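Local coordinates for UPF0342 protein YheA (Bacillus subtilis, PDB 2OEE) that is of unknown function but, as a UPF0342 member of the YlbF/YmcA family, may have a regulatory role, at residues E36-M41 against Q78-I83. Sequence-based numbering, arbitrary orientation.
Sequences ESAKRM and QQHEKI. With CA (calcium ion), chain C.
The imidazole of H80 meets A38 and M41 obliquely. A38 CB lies 3.9 Å from H80 CE1. The selenium of M41, a selenomethionine, sits 5.0 Å from the H80 ring centroid, 47° off the ring normal. On one ring face, I83 CD1 rides 3.6 Å above the plane, displaced toward the rim. At the ring edge, in plane, the backbone N-H of I83 points almost straight at H80 ND1 (3.1 Å, 170°). This is an N-cap: H80 closes the first turn of helix 81-104 just after the chain leaves helix 70-78, and the in-plane bond restrains rotation of the ring about its CB-CG bond. CG of H80 stands anti to the backbone N (chi1 -171°), beside the carbonyl carbon, which carries the ring toward the start of the helix, where ND1 faces the N-H of I83. The contact joins the first turns of helix 36-48 to the capped start of helix 81-104 in an all-helical chain. I83 CD1 packs against both A38 and M41, one helix turn apart, touching A38 CB at 3.8 Å and M41 CB at 3.9 Å, and also packs on A38 O. M41 bends at its last torsion and brings CE to 4.0 Å from H80 CB. Helix 70-78 adds L76 against M41 and V77 against I83. Away from this apolar patch, both carboxylate oxygens of E81 chelate a calcium ion that also holds three waters, while OE2 accepts a hydrogen bond from Q85.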
ATOM      1  N   GLU A  36       5.151 -18.007  27.106  1.00 13.33           N
ATOM      2  CA  GLU A  36       5.319 -16.863  28.003  1.00 14.04           C
ATOM      3  C   GLU A  36       6.616 -16.086  27.767  1.00 12.44           C
ATOM      4  O   GLU A  36       6.618 -14.864  27.785  1.00 13.46           O
ATOM      5  CB  GLU A  36       5.207 -17.329  29.476  1.00 14.20           C
ATOM      6  CG  GLU A  36       5.826 -16.403  30.493  1.00 16.85           C
ATOM      7  CD  GLU A  36       5.727 -16.992  31.904  1.00 16.17           C
ATOM      8  OE1 GLU A  36       4.721 -16.720  32.575  1.00 19.17           O
ATOM      9  OE2 GLU A  36       6.586 -17.814  32.275  1.00 17.47           O
ATOM     10  N   SER A  37       7.738 -16.784  27.605  1.00 11.57           N
ATOM     11  CA  SER A  37       9.018 -16.116  27.386  1.00 10.86           C
ATOM     12  C   SER A  37       9.038 -15.364  26.040  1.00 10.56           C
ATOM     13  O   SER A  37       9.496 -14.222  25.966  1.00 10.66           O
ATOM     14  CB  SER A  37      10.195 -17.124  27.439  1.00 10.89           C
ATOM     15  OG  SER A  37      10.118 -17.975  28.583  1.00 11.93           O
ATOM     16  N   ALA A  38       8.593 -16.035  24.984  1.00  9.77           N
ATOM     17  CA  ALA A  38       8.604 -15.457  23.626  1.00 10.72           C
ATOM     18  C   ALA A  38       7.611 -14.289  23.519  1.00 11.12           C
ATOM     19  O   ALA A  38       7.908 -13.277  22.891  1.00 12.06           O
ATOM     20  CB  ALA A  38       8.279 -16.539  22.583  1.00  9.61           C
ATOM     21  N   LYS A  39       6.427 -14.454  24.102  1.00 12.86           N
ATOM     22  CA  LYS A  39       5.421 -13.385  24.104  1.00 14.13           C
ATOM     23  C   LYS A  39       6.037 -12.107  24.634  1.00 14.21           C
ATOM     24  O   LYS A  39       5.952 -11.059  23.971  1.00 14.37           O
ATOM     25  CB  LYS A  39       4.197 -13.771  24.944  1.00 14.12           C
ATOM     26  CG  LYS A  39       3.059 -12.711  24.944  1.00 15.47           C
ATOM     27  CD  LYS A  39       1.988 -13.140  25.950  1.00 15.56           C
ATOM     28  CE  LYS A  39       0.649 -12.429  25.731  1.00 19.24           C
ATOM     29  NZ  LYS A  39       0.726 -11.085  26.274  1.00 22.45           N
ATOM     30  N   ARG A  40       6.682 -12.187  25.806  1.00 14.11           N
ATOM     31  CA  ARG A  40       7.330 -11.021  26.430  1.00 14.53           C
ATOM     32  C   ARG A  40       8.407 -10.359  25.566  1.00 15.01           C
ATOM     33  O   ARG A  40       8.462  -9.135  25.463  1.00 14.76           O
ATOM     34  CB  ARG A  40       7.900 -11.352  27.825  1.00 14.07           C
ATOM     35  CG  ARG A  40       8.561 -10.152  28.506  1.00 15.72           C
ATOM     36  CD  ARG A  40       9.234 -10.500  29.852  1.00 13.46           C
ATOM     37  NE  ARG A  40       8.386 -11.343  30.686  1.00 12.98           N
ATOM     38  CZ  ARG A  40       8.853 -12.148  31.637  1.00 12.80           C
ATOM     39  NH1 ARG A  40      10.148 -12.217  31.846  1.00  9.05           N
ATOM     40  NH2 ARG A  40       8.018 -12.898  32.339  1.00 12.70           N
HETATM   41  N   MSE A  41       9.261 -11.164  24.942  1.00 15.28           N
HETATM   42  CA  MSE A  41      10.300 -10.642  24.069  1.00 17.33           C
HETATM   43  C   MSE A  41       9.699  -9.961  22.823  1.00 16.72           C
HETATM   44  O   MSE A  41      10.139  -8.880  22.434  1.00 16.60           O
HETATM   45  CB  MSE A  41      11.244 -11.780  23.641  1.00 16.27           C
HETATM   46  CG  MSE A  41      12.035 -12.380  24.803  1.00 17.52           C
HETATM   47 SE   MSE A  41      12.884 -14.084  24.287  1.00 25.06          SE
HETATM   48  CE  MSE A  41      14.081 -13.418  22.941  1.00 21.71           C
ATOM     49  N   GLN A  78      15.736 -11.610  17.170  1.00 23.19           N
ATOM     50  CA  GLN A  78      16.232 -12.414  16.056  1.00 23.86           C
ATOM     51  C   GLN A  78      16.979 -13.683  16.471  1.00 22.35           C
ATOM     52  O   GLN A  78      17.010 -14.666  15.725  1.00 23.56           O
ATOM     53  CB  GLN A  78      17.051 -11.553  15.097  1.00 24.25           C
ATOM     54  CG  GLN A  78      16.127 -10.675  14.299  1.00 28.93           C
ATOM     55  CD  GLN A  78      16.827  -9.880  13.239  1.00 35.11           C
ATOM     56  OE1 GLN A  78      18.062  -9.759  13.235  1.00 37.91           O
ATOM     57  NE2 GLN A  78      16.039  -9.314  12.322  1.00 37.41           N
ATOM     58  N   GLN A  79      17.541 -13.684  17.680  1.00 20.46           N
ATOM     59  CA  GLN A  79      18.219 -14.876  18.199  1.00 18.75           C
ATOM     60  C   GLN A  79      17.266 -15.978  18.670  1.00 15.79           C
ATOM     61  O   GLN A  79      17.715 -17.059  19.031  1.00 15.11           O
ATOM     62  CB  GLN A  79      19.221 -14.520  19.312  1.00 20.03           C
ATOM     63  CG  GLN A  79      18.590 -14.326  20.685  1.00 25.55           C
ATOM     64  CD  GLN A  79      19.531 -14.662  21.852  1.00 31.60           C
ATOM     65  OE1 GLN A  79      20.623 -15.248  21.677  1.00 37.34           O
ATOM     66  NE2 GLN A  79      19.100 -14.308  23.046  1.00 30.94           N
ATOM     67  N   HIS A  80      15.958 -15.695  18.688  1.00 13.02           N
ATOM     68  CA  HIS A  80      14.964 -16.681  19.071  1.00 11.57           C
ATOM     69  C   HIS A  80      14.350 -17.267  17.800  1.00 11.17           C
ATOM     70  O   HIS A  80      13.736 -16.525  17.031  1.00 10.41           O
ATOM     71  CB  HIS A  80      13.864 -16.014  19.904  1.00 10.91           C
ATOM     72  CG  HIS A  80      12.902 -16.980  20.521  1.00  9.81           C
ATOM     73  ND1 HIS A  80      11.809 -17.472  19.845  1.00  8.68           N
ATOM     74  CD2 HIS A  80      12.847 -17.518  21.769  1.00  7.57           C
ATOM     75  CE1 HIS A  80      11.130 -18.284  20.632  1.00  8.61           C
ATOM     76  NE2 HIS A  80      11.748 -18.346  21.799  1.00  9.30           N
ATOM     77  N   GLU A  81      14.522 -18.564  17.581  1.00 10.10           N
ATOM     78  CA  GLU A  81      14.116 -19.166  16.298  1.00 11.17           C
ATOM     79  C   GLU A  81      12.626 -18.949  15.966  1.00 10.83           C
ATOM     80  O   GLU A  81      12.303 -18.482  14.873  1.00 10.83           O
ATOM     81  CB  GLU A  81      14.508 -20.652  16.239  1.00 11.22           C
ATOM     82  CG  GLU A  81      14.106 -21.373  14.917  1.00 12.71           C
ATOM     83  CD  GLU A  81      14.710 -20.749  13.656  1.00 14.00           C
ATOM     84  OE1 GLU A  81      15.880 -20.273  13.661  1.00 15.64           O
ATOM     85  OE2 GLU A  81      14.008 -20.718  12.623  1.00 15.29           O
ATOM     86  N   LYS A  82      11.734 -19.266  16.905  1.00 11.01           N
ATOM     87  CA  LYS A  82      10.298 -19.199  16.642  1.00 11.91           C
ATOM     88  C   LYS A  82       9.849 -17.757  16.395  1.00 11.55           C
ATOM     89  O   LYS A  82       9.050 -17.497  15.488  1.00 11.60           O
ATOM     90  CB  LYS A  82       9.509 -19.754  17.819  1.00 12.79           C
ATOM     91  CG  LYS A  82       8.362 -20.734  17.546  1.00 19.45           C
ATOM     92  CD  LYS A  82       8.035 -21.063  16.066  1.00 19.36           C
ATOM     93  CE  LYS A  82       8.665 -22.443  15.799  1.00 18.86           C
ATOM     94  NZ  LYS A  82       8.223 -23.217  14.593  1.00 19.81           N
ATOM     95  N   ILE A  83      10.305 -16.821  17.218  1.00 11.19           N
ATOM     96  CA  ILE A  83       9.973 -15.405  16.983  1.00 11.43           C
ATOM     97  C   ILE A  83      10.491 -14.943  15.613  1.00 11.82           C
ATOM     98  O   ILE A  83       9.829 -14.156  14.923  1.00 11.25           O
ATOM     99  CB  ILE A  83      10.525 -14.483  18.088  1.00 11.12           C
ATOM    100  CG1 ILE A  83       9.818 -14.775  19.426  1.00 11.72           C
ATOM    101  CG2 ILE A  83      10.374 -12.989  17.705  1.00 11.46           C
ATOM    102  CD1 ILE A  83      10.501 -14.087  20.624  1.00 10.52           C
TER
HETATM  103 CA    CA C 118      15.742 -19.306  11.457  1.00 13.25          CA
HETATM  104  O   HOH W   1      13.702 -17.861  11.413  1.00 12.65           O
HETATM  105  O   HOH W   2      16.826 -17.621  12.687  1.00 10.23           O
HETATM  106  O   HOH W   3      15.954 -18.291   9.370  1.00 14.98           O